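PDB 3CH3: serine-repeat antigen protein from Plasmodium falciparum, which is a malarial antigen with a papain-like domain that carries a serine in place of the usual catalytic cysteine, its proteolytic activity uncertain. Local coordinates for residues A171-E176 / F248-S253; A175-G180 / C192-A197; H199-V204 / W220-S225. All blocks are in the same frame, centred on the assembly; numbering follows the deposited sequence. Where two conformers were deposited one is given.

Contact 1. Residues A171-E176 / F248-S253; sequences AYIKAE and FNFIHS. With 2HP (dihydrogenphosphate ion), chain D.
Ile173 lies against the Phe250 ring, and together with Tyr172 these residues carry most of the contact. The CG2 methyl of Ile173 sits over one face of the ring, displaced toward the rim, in a CH-pi contact 4.1 Å from the ring centroid. The other branch reaches the far end of the ring, with Ile173 CD1 3.7 Å from Phe250 CZ. With chi1 at 68°, CG1 stands between the backbone N and the carbonyl carbon while CG2 lies beside the N, an arrangement that brings both branches to the ring. Ile173 CG2 also meets Ile251 CD1, and Ala171 CB touches Ile251 CG2, which extends the apolar patch along the strand.

Tyr172 joins mainly through its backbone. Its N donates to Ser253 O at 2.9 Å, and its O accepts from His252 N at 3.0 Å. His252 and Ser253 thus both face Tyr172. Two residues on, a water bridges Lys174 N and Phe250 O. His252 ND1 donates to Ser253 OG at 2.7 Å, with the hydroxyl 16° out of the ring plane; that hydroxyl is also hydrogen-bonded to Glu144. Upstream, Asn249 OD1 accepts from Ile251 N at 3.0 Å, an Asx turn, and Phe248 N donates to O2 of a dihydrogenphosphate ion at 3.0 Å.

Two successive residues, His252 and Ser253, opposite the single Tyr172 form a classic beta bulge, here where strand 253-260 begins to pair antiparallel with strand 169-173 in the beta-rich part of the papain-like fold.

Contact 2. Residues A175-G180 / C192-A197; sequences AENVMG and CGDDTA. With K (potassium ion), chain B; 2HP (dihydrogenphosphate ion), chain D.
Asn177 packs the end of its side chain on the backbone of Cys192 and Gly193 and contributes the largest surface to the contact. Its side chain crosses that of Asp194 obliquely, with the amide and carboxylate planes 75° apart.

Metal coordination organises the 192-197 side. A potassium ion is bound by Gly193 O at 2.9 Å and Asp194 OD1 at 2.7 Å. The two oxygens of Asp194 therefore divide their surroundings, OD1 toward the metal and OD2 toward Glu176. Potassium also takes O1 of a dihydrogenphosphate ion at 2.7 Å, and three waters are also ligands, one of them long at 3.3 Å from the potassium. Another of these waters gives a weak hydrogen bond to Cys192 O. The anion is held further by the backbone N of His247, while Cys192 is in a disulfide with Cys246.

The acidic pair is less secure. Glu176 and Asp194 bring their carboxylates together from opposite directions, and the extended Glu176 chain leaves its backbone with CG between N and the carbonyl carbon (chi1 72°) to span the gap. Glu176 OE2 then lies 2.6 Å from Asp194 OD2, but this holds for one of two conformers of Glu176 and is doubtful.

Two neighbouring loops, one opening with a short 3-10 turn, thus meet at a surface potassium site with mixed protein, water and anion ligands, at the edge of a papain-family domain.

Contact 3. Residues H199-V204 / W220-S225; sequences HAVNIV and WIVRNS. With 2HP (dihydrogenphosphate ion), chain C.
Strands 199-204 and 220-223 run antiparallel at 140°: Asn202 and Arg223 form a hydrogen-bonded pair through Asn202 N to Arg223 O and Arg223 N to Asn202 O, Ile203 and Val222 form the non-hydrogen-bonded pair, and Val204 N donates to Ile221 O at 2.9 Å. Ile203 CD1 stands over one face of the Trp220 indole, 4.1 Å from the centroid of its five-membered ring, while Ile203 CG2 touches Trp220 CE3 at 3.6 Å. Val201 CG2 presses unusually tightly on Val222 CG1 at 3.5 Å. Elsewhere, Val204 CG2 meets Ile221 CG2, and Val204 CG1 rests on Arg223 CB.

At the open end of the pairing, His199 CG lies opposite its own N (chi1 -179°), which carries the ring toward Asn224. His199 NE2 donates to Asn224 OD1 at 2.7 Å, almost straight (174°) and in the imidazole plane. Asn224 OD1 also accepts from Ser225 N, so two donors grip it. His199 ND1 donates to O3 of a dihydrogenphosphate ion at 2.8 Å. Ser33 and Gln27 bind the same anion, consistent with the active site of papain-like proteases, where an asparagine orients the histidine, with Ser33 probably replacing the cysteine.

How the contacts relate
From the N-terminal side, strand 169-173 opens contact 1 and leads into 175-180, where contact 2 begins; the two share Ala175 and Glu176. Contact 2 closes a short loop at 192-197, and the chain then enters strand 199-210. Contact 3 closes the hairpin with strand 216-223, following contact 2 in series. Contact 1 closes last, at 248-253, and its long loop encloses contact 3. Contacts 1 and 2 also meet through Phe248 O with Gly193 N and touch the same dihydrogenphosphate. Contacts 1 and 3 join through the pairing of strands 169-173 and 199-210 in one sheet, while the potassium loop of contact 2 leads directly into strand 199-210.

Contact 1. Residues A171-E176 / F248-S253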
loop_
_atom_site.group_PDB
_atom_site.type_symbol
_atom_site.label_atom_id
_atom_site.label_comp_id
_atom_site.label_asym_id
_atom_site.label_seq_id
_atom_site.Cartn_x
_atom_site.Cartn_y
_atom_site.Cartn_z
ATOM N N ALA A 171 -4.880 -0.777 -1.003
ATOM C CA ALA A 171 -5.981 -1.692 -1.300
ATOM C C ALA A 171 -6.174 -2.656 -0.133
ATOM O O ALA A 171 -5.218 -2.967 0.579
ATOM C CB ALA A 171 -5.739 -2.495 -2.598
ATOM N N TYR A 172 -7.413 -3.096 0.051
ATOM C CA TYR A 172 -7.735 -4.075 1.068
ATOM C C TYR A 172 -8.149 -5.367 0.381
ATOM O O TYR A 172 -8.957 -5.358 -0.581
ATOM C CB TYR A 172 -8.874 -3.589 1.976
ATOM C CG TYR A 172 -8.343 -3.068 3.268
ATOM C CD1 TYR A 172 -8.239 -1.705 3.486
ATOM C CD2 TYR A 172 -7.842 -3.941 4.249
ATOM C CE1 TYR A 172 -7.723 -1.214 4.729
ATOM C CE2 TYR A 172 -7.341 -3.487 5.451
ATOM C CZ TYR A 172 -7.263 -2.134 5.686
ATOM O OH TYR A 172 -6.751 -1.687 6.879
ATOM N N ILE A 173 -7.591 -6.467 0.870
ATOM C CA ILE A 173 -7.923 -7.798 0.399
ATOM C C ILE A 173 -8.198 -8.700 1.622
ATOM O O ILE A 173 -7.847 -8.362 2.772
ATOM C CB ILE A 173 -6.752 -8.377 -0.452
ATOM C CG1 ILE A 173 -5.522 -8.634 0.464
ATOM C CG2 ILE A 173 -6.422 -7.451 -1.655
ATOM C CD1 ILE A 173 -4.348 -9.492 -0.262
ATOM N N LYS A 174 -8.796 -9.854 1.356
ATOM C CA LYS A 174 -8.864 -10.909 2.347
ATOM C C LYS A 174 -7.575 -11.725 2.247
ATOM O O LYS A 174 -7.270 -12.314 1.179
ATOM C CB LYS A 174 -10.103 -11.787 2.100
ATOM C CG LYS A 174 -10.357 -12.679 3.319
ATOM C CD LYS A 174 -11.254 -11.964 4.335
ATOM C CE LYS A 174 -11.671 -12.939 5.436
ATOM N NZ LYS A 174 -12.509 -12.257 6.460
ATOM N N ALA A 175 -6.814 -11.784 3.343
ATOM C CA ALA A 175 -5.491 -12.455 3.277
ATOM C C ALA A 175 -5.595 -13.909 2.786
ATOM O O ALA A 175 -4.731 -14.364 2.063
ATOM C CB ALA A 175 -4.777 -12.403 4.623
ATOM N N GLU A 176 -6.668 -14.603 3.170
ATOM C CA GLU A 176 -6.832 -16.036 2.786
ATOM C C GLU A 176 -6.781 -16.188 1.266
ATOM O O GLU A 176 -6.348 -17.219 0.755
ATOM C CB GLU A 176 -8.189 -16.559 3.285
ATOM C CG GLU A 176 -9.418 -16.001 2.500
ATOM C CD GLU A 176 -10.779 -16.451 3.049
ATOM O OE1 GLU A 176 -10.868 -16.857 4.245
ATOM O OE2 GLU A 176 -11.766 -16.404 2.276
ATOM N N PHE A 248 -17.414 -11.540 -5.826
ATOM C CA PHE A 248 -16.675 -10.386 -5.278
ATOM C C PHE A 248 -15.296 -10.288 -5.899
ATOM O O PHE A 248 -14.601 -11.310 -6.095
ATOM C CB PHE A 248 -16.555 -10.483 -3.755
ATOM C CG PHE A 248 -17.886 -10.652 -3.083
ATOM C CD1 PHE A 248 -18.278 -11.890 -2.589
ATOM C CD2 PHE A 248 -18.759 -9.587 -3.004
ATOM C CE1 PHE A 248 -19.544 -12.052 -1.980
ATOM C CE2 PHE A 248 -20.028 -9.749 -2.417
ATOM C CZ PHE A 248 -20.395 -10.979 -1.901
ATOM N N ASN A 249 -14.884 -9.061 -6.218
ATOM C CA ASN A 249 -13.539 -8.867 -6.801
ATOM C C ASN A 249 -12.451 -9.082 -5.764
ATOM O O ASN A 249 -12.606 -8.734 -4.600
ATOM C CB ASN A 249 -13.368 -7.451 -7.330
ATOM C CG ASN A 249 -12.240 -7.357 -8.293
ATOM O OD1 ASN A 249 -11.161 -6.918 -7.944
ATOM N ND2 ASN A 249 -12.488 -7.777 -9.527
ATOM N N PHE A 250 -11.299 -9.568 -6.223
ATOM C CA PHE A 250 -10.178 -9.778 -5.321
ATOM C C PHE A 250 -9.792 -8.475 -4.573
ATOM O O PHE A 250 -9.468 -8.487 -3.394
ATOM C CB PHE A 250 -8.969 -10.263 -6.131
ATOM C CG PHE A 250 -7.719 -10.319 -5.297
ATOM C CD1 PHE A 250 -7.630 -11.257 -4.266
ATOM C CD2 PHE A 250 -6.653 -9.410 -5.523
ATOM C CE1 PHE A 250 -6.461 -11.320 -3.433
ATOM C CE2 PHE A 250 -5.476 -9.487 -4.744
ATOM C CZ PHE A 250 -5.405 -10.423 -3.676
ATOM N N ILE A 251 -9.844 -7.348 -5.271
ATOM C CA ILE A 251 -9.623 -6.025 -4.617
ATOM C C ILE A 251 -10.946 -5.583 -4.004
ATOM O O ILE A 251 -11.894 -5.221 -4.736
ATOM C CB ILE A 251 -9.111 -4.978 -5.618
ATOM C CG1 ILE A 251 -7.778 -5.373 -6.302
ATOM C CG2 ILE A 251 -8.933 -3.580 -4.922
ATOM C CD1 ILE A 251 -6.606 -5.679 -5.371
ATOM N N HIS A 252 -11.031 -5.620 -2.669
ATOM C CA HIS A 252 -12.297 -5.275 -1.974
ATOM C C HIS A 252 -12.495 -3.757 -1.962
ATOM O O HIS A 252 -13.569 -3.249 -2.302
ATOM C CB HIS A 252 -12.311 -5.848 -0.550
ATOM C CG HIS A 252 -13.583 -5.599 0.216
ATOM N ND1 HIS A 252 -13.823 -4.422 0.877
ATOM C CD2 HIS A 252 -14.662 -6.392 0.459
ATOM C CE1 HIS A 252 -15.002 -4.470 1.474
ATOM N NE2 HIS A 252 -15.531 -5.661 1.246
ATOM N N SER A 253 -11.450 -3.025 -1.595
ATOM C CA SER A 253 -11.569 -1.602 -1.438
ATOM C C SER A 253 -10.222 -0.983 -1.801
ATOM O O SER A 253 -9.169 -1.623 -1.678
ATOM C CB SER A 253 -11.831 -1.233 0.027
ATOM O OG SER A 253 -12.946 -1.900 0.599
HETATM P P 2HP D . -16.816 -15.343 -4.321
HETATM O O1 2HP D . -15.835 -16.428 -3.899
HETATM O O2 2HP D . -16.149 -14.053 -4.895
HETATM O O3 2HP D . -17.831 -14.990 -2.929
HETATM O O4 2HP D . -17.816 -15.920 -5.640
HETATM O O HOH W 1 -9.686 -10.180 -1.308
#

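Contact 2. Residues A175-G180 / C192-A197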
loop_
_atom_site.group_PDB
_atom_site.type_symbol
_atom_site.label_atom_id
_atom_site.label_comp_id
_atom_site.label_asym_id
_atom_site.label_seq_id
_atom_site.Cartn_x
_atom_site.Cartn_y
_atom_site.Cartn_z
ATOM N N ALA A 175 -6.814 -11.784 3.343
ATOM C CA ALA A 175 -5.491 -12.455 3.277
ATOM C C ALA A 175 -5.595 -13.909 2.786
ATOM O O ALA A 175 -4.731 -14.364 2.063
ATOM C CB ALA A 175 -4.777 -12.403 4.623
ATOM N N GLU A 176 -6.668 -14.603 3.170
ATOM C CA GLU A 176 -6.832 -16.036 2.786
ATOM C C GLU A 176 -6.781 -16.188 1.266
ATOM O O GLU A 176 -6.348 -17.219 0.755
ATOM C CB GLU A 176 -8.189 -16.559 3.285
ATOM C CG GLU A 176 -9.418 -16.001 2.500
ATOM C CD GLU A 176 -10.779 -16.451 3.049
ATOM O OE1 GLU A 176 -10.868 -16.857 4.245
ATOM O OE2 GLU A 176 -11.766 -16.404 2.276
ATOM N N ASN A 177 -7.217 -15.152 0.555
ATOM C CA ASN A 177 -7.305 -15.278 -0.895
ATOM C C ASN A 177 -5.928 -15.394 -1.550
ATOM O O ASN A 177 -5.837 -15.835 -2.696
ATOM C CB ASN A 177 -8.024 -14.097 -1.509
ATOM C CG ASN A 177 -9.526 -14.082 -1.197
ATOM O OD1 ASN A 177 -10.202 -15.115 -0.939
ATOM N ND2 ASN A 177 -10.054 -12.921 -1.250
ATOM N N VAL A 178 -4.857 -14.986 -0.839
ATOM C CA VAL A 178 -3.496 -15.158 -1.363
ATOM C C VAL A 178 -2.711 -16.262 -0.637
ATOM O O VAL A 178 -1.469 -16.303 -0.683
ATOM C CB VAL A 178 -2.649 -13.840 -1.432
ATOM C CG1 VAL A 178 -3.319 -12.823 -2.337
ATOM C CG2 VAL A 178 -2.417 -13.252 -0.032
ATOM N N MET A 179 -3.424 -17.170 0.034
ATOM C CA MET A 179 -2.750 -18.221 0.779
ATOM C C MET A 179 -3.020 -19.582 0.131
ATOM O O MET A 179 -2.944 -20.627 0.778
ATOM C CB MET A 179 -3.050 -18.133 2.273
ATOM C CG MET A 179 -2.252 -16.974 2.922
ATOM S SD MET A 179 -2.783 -16.475 4.568
ATOM C CE MET A 179 -2.756 -18.057 5.392
ATOM N N GLY A 180 -3.300 -19.547 -1.167
ATOM C CA GLY A 180 -3.503 -20.783 -1.944
ATOM C C GLY A 180 -2.282 -21.673 -1.768
ATOM O O GLY A 180 -1.144 -21.186 -1.737
ATOM N N CYS A 192 -10.593 -14.923 -6.758
ATOM C CA CYS A 192 -11.805 -14.240 -6.313
ATOM C C CYS A 192 -11.553 -13.511 -5.007
ATOM O O CYS A 192 -10.604 -13.833 -4.283
ATOM C CB CYS A 192 -12.975 -15.188 -6.098
ATOM S SG CYS A 192 -13.586 -16.071 -7.553
ATOM N N GLY A 193 -12.401 -12.532 -4.711
ATOM C CA GLY A 193 -12.415 -11.908 -3.375
ATOM C C GLY A 193 -13.555 -12.397 -2.491
ATOM O O GLY A 193 -14.256 -13.384 -2.827
ATOM N N ASP A 194 -13.739 -11.723 -1.353
ATOM C CA ASP A 194 -14.782 -12.045 -0.376
ATOM C C ASP A 194 -15.661 -10.820 -0.145
ATOM O O ASP A 194 -15.330 -9.708 -0.579
ATOM C CB ASP A 194 -14.156 -12.411 0.985
ATOM C CG ASP A 194 -13.483 -13.768 1.002
ATOM O OD1 ASP A 194 -13.155 -14.359 -0.075
ATOM O OD2 ASP A 194 -13.284 -14.266 2.138
ATOM N N ASP A 195 -16.739 -11.004 0.616
ATOM C CA ASP A 195 -17.616 -9.903 0.960
ATOM C C ASP A 195 -16.908 -8.891 1.872
ATOM O O ASP A 195 -17.335 -7.740 2.000
ATOM C CB ASP A 195 -18.920 -10.442 1.603
ATOM C CG ASP A 195 -20.121 -9.533 1.402
ATOM O OD1 ASP A 195 -19.996 -8.435 0.832
ATOM O OD2 ASP A 195 -21.230 -9.944 1.822
ATOM N N THR A 196 -15.845 -9.338 2.535
ATOM C CA THR A 196 -15.097 -8.483 3.461
ATOM C C THR A 196 -13.587 -8.601 3.184
ATOM O O THR A 196 -13.169 -9.416 2.349
ATOM C CB THR A 196 -15.355 -8.895 4.911
ATOM O OG1 THR A 196 -14.902 -10.255 5.116
ATOM C CG2 THR A 196 -16.857 -8.787 5.264
ATOM N N ALA A 197 -12.785 -7.827 3.911
ATOM C CA ALA A 197 -11.320 -7.854 3.741
ATOM C C ALA A 197 -10.692 -7.708 5.144
ATOM O O ALA A 197 -11.382 -7.378 6.138
ATOM C CB ALA A 197 -10.875 -6.733 2.791
HETATM K K K B . -14.110 -16.085 -1.891
HETATM P P 2HP D . -16.816 -15.343 -4.321
HETATM O O1 2HP D . -15.835 -16.428 -3.899
HETATM O O2 2HP D . -16.149 -14.053 -4.895
HETATM O O3 2HP D . -17.831 -14.990 -2.929
HETATM O O4 2HP D . -17.816 -15.920 -5.640
HETATM O O HOH W 2 -12.155 -17.711 0.145
HETATM O O HOH W 3 -11.781 -16.392 -3.170
HETATM O O HOH W 4 -16.789 -15.506 -0.851
#

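Contact 3. Residues H199-V204 / W220-S225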
loop_
_atom_site.group_PDB
_atom_site.type_symbol
_atom_site.label_atom_id
_atom_site.label_comp_id
_atom_site.label_asym_id
_atom_site.label_seq_id
_atom_site.Cartn_x
_atom_site.Cartn_y
_atom_site.Cartn_z
ATOM N N HIS A 199 -6.718 -7.260 5.276
ATOM C CA HIS A 199 -5.251 -7.093 5.092
ATOM C C HIS A 199 -4.985 -5.990 4.057
ATOM O O HIS A 199 -5.512 -6.033 2.931
ATOM C CB HIS A 199 -4.652 -8.408 4.608
ATOM C CG HIS A 199 -3.171 -8.353 4.405
ATOM N ND1 HIS A 199 -2.278 -8.203 5.451
ATOM C CD2 HIS A 199 -2.433 -8.413 3.278
ATOM C CE1 HIS A 199 -1.048 -8.181 4.965
ATOM N NE2 HIS A 199 -1.113 -8.321 3.649
ATOM N N ALA A 200 -4.155 -5.024 4.431
ATOM C CA ALA A 200 -3.826 -3.891 3.551
ATOM C C ALA A 200 -2.594 -4.215 2.710
ATOM O O ALA A 200 -1.594 -4.754 3.215
ATOM C CB ALA A 200 -3.607 -2.591 4.379
ATOM N N VAL A 201 -2.693 -3.887 1.437
ATOM C CA VAL A 201 -1.602 -4.050 0.470
ATOM C C VAL A 201 -1.542 -2.747 -0.340
ATOM O O VAL A 201 -2.300 -1.820 -0.063
ATOM C CB VAL A 201 -1.845 -5.283 -0.456
ATOM C CG1 VAL A 201 -1.796 -6.587 0.419
ATOM C CG2 VAL A 201 -3.165 -5.140 -1.343
ATOM N N ASN A 202 -0.671 -2.672 -1.335
ATOM C CA ASN A 202 -0.693 -1.509 -2.233
ATOM C C ASN A 202 -0.784 -2.010 -3.671
ATOM O O ASN A 202 -0.088 -2.965 -4.022
ATOM C CB ASN A 202 0.601 -0.696 -2.088
ATOM C CG ASN A 202 0.691 -0.040 -0.719
ATOM O OD1 ASN A 202 0.051 0.998 -0.431
ATOM N ND2 ASN A 202 1.440 -0.662 0.135
ATOM N N ILE A 203 -1.545 -1.332 -4.510
ATOM C CA ILE A 203 -1.435 -1.581 -5.948
ATOM C C ILE A 203 -0.410 -0.578 -6.445
ATOM O O ILE A 203 -0.536 0.636 -6.152
ATOM C CB ILE A 203 -2.781 -1.394 -6.656
ATOM C CG1 ILE A 203 -3.765 -2.509 -6.165
ATOM C CG2 ILE A 203 -2.602 -1.454 -8.213
ATOM C CD1 ILE A 203 -5.226 -2.310 -6.644
ATOM N N VAL A 204 0.597 -1.075 -7.156
ATOM C CA VAL A 204 1.732 -0.271 -7.561
ATOM C C VAL A 204 1.966 -0.237 -9.099
ATOM O O VAL A 204 2.908 0.406 -9.554
ATOM C CB VAL A 204 3.041 -0.722 -6.850
ATOM C CG1 VAL A 204 2.851 -0.734 -5.302
ATOM C CG2 VAL A 204 3.465 -2.142 -7.370
ATOM N N TRP A 220 -3.115 -6.346 -12.006
ATOM C CA TRP A 220 -2.535 -5.361 -11.086
ATOM C C TRP A 220 -1.232 -5.947 -10.582
ATOM O O TRP A 220 -1.108 -7.179 -10.391
ATOM C CB TRP A 220 -3.415 -5.176 -9.836
ATOM C CG TRP A 220 -4.770 -4.625 -10.078
ATOM C CD1 TRP A 220 -5.966 -5.227 -9.759
ATOM C CD2 TRP A 220 -5.098 -3.359 -10.673
ATOM N NE1 TRP A 220 -6.994 -4.418 -10.090
ATOM C CE2 TRP A 220 -6.516 -3.275 -10.692
ATOM C CE3 TRP A 220 -4.335 -2.299 -11.219
ATOM C CZ2 TRP A 220 -7.207 -2.160 -11.218
ATOM C CZ3 TRP A 220 -5.030 -1.177 -11.777
ATOM C CH2 TRP A 220 -6.460 -1.129 -11.761
ATOM N N ILE A 221 -0.257 -5.080 -10.339
ATOM C CA ILE A 221 0.949 -5.458 -9.601
ATOM C C ILE A 221 0.689 -5.004 -8.157
ATOM O O ILE A 221 0.351 -3.845 -7.921
ATOM C CB ILE A 221 2.240 -4.748 -10.132
ATOM C CG1 ILE A 221 2.439 -5.037 -11.655
ATOM C CG2 ILE A 221 3.432 -5.206 -9.326
ATOM C CD1 ILE A 221 3.614 -4.314 -12.298
ATOM N N VAL A 222 0.803 -5.933 -7.214
ATOM C CA VAL A 222 0.459 -5.646 -5.808
ATOM C C VAL A 222 1.676 -5.864 -4.923
ATOM O O VAL A 222 2.372 -6.876 -5.055
ATOM C CB VAL A 222 -0.666 -6.550 -5.335
ATOM C CG1 VAL A 222 -1.053 -6.258 -3.886
ATOM C CG2 VAL A 222 -1.919 -6.410 -6.276
ATOM N N ARG A 223 1.922 -4.905 -4.035
ATOM C CA ARG A 223 3.025 -4.978 -3.085
ATOM C C ARG A 223 2.457 -5.480 -1.783
ATOM O O ARG A 223 1.463 -4.948 -1.319
ATOM C CB ARG A 223 3.585 -3.579 -2.833
ATOM C CG ARG A 223 4.665 -3.508 -1.740
ATOM C CD ARG A 223 5.223 -2.094 -1.685
ATOM N NE ARG A 223 6.046 -1.786 -0.492
ATOM C CZ ARG A 223 7.371 -1.649 -0.497
ATOM N NH1 ARG A 223 8.072 -1.857 -1.611
ATOM N NH2 ARG A 223 8.010 -1.299 0.629
ATOM N N ASN A 224 3.113 -6.462 -1.177
ATOM C CA ASN A 224 2.685 -6.909 0.139
ATOM C C ASN A 224 3.792 -6.563 1.166
ATOM O O ASN A 224 4.930 -6.177 0.784
ATOM C CB ASN A 224 2.450 -8.445 0.066
ATOM C CG ASN A 224 1.436 -8.962 1.094
ATOM O OD1 ASN A 224 1.112 -8.280 2.065
ATOM N ND2 ASN A 224 0.998 -10.232 0.910
ATOM N N SER A 225 3.488 -6.766 2.448
ATOM C CA SER A 225 4.443 -6.488 3.556
ATOM C C SER A 225 4.739 -7.768 4.348
ATOM O O SER A 225 4.719 -7.765 5.601
ATOM C CB SER A 225 3.884 -5.384 4.480
ATOM O OG SER A 225 2.568 -5.715 4.927
HETATM P P 2HP C . -3.000 -7.844 9.288
HETATM O O1 2HP C . -2.339 -9.138 9.797
HETATM O O2 2HP C . -2.085 -6.677 9.114
HETATM O O3 2HP C . -3.801 -8.336 7.799
HETATM O O4 2HP C . -4.169 -7.344 10.540
HETATM O O HOH W 5 0.918 -4.779 2.850
#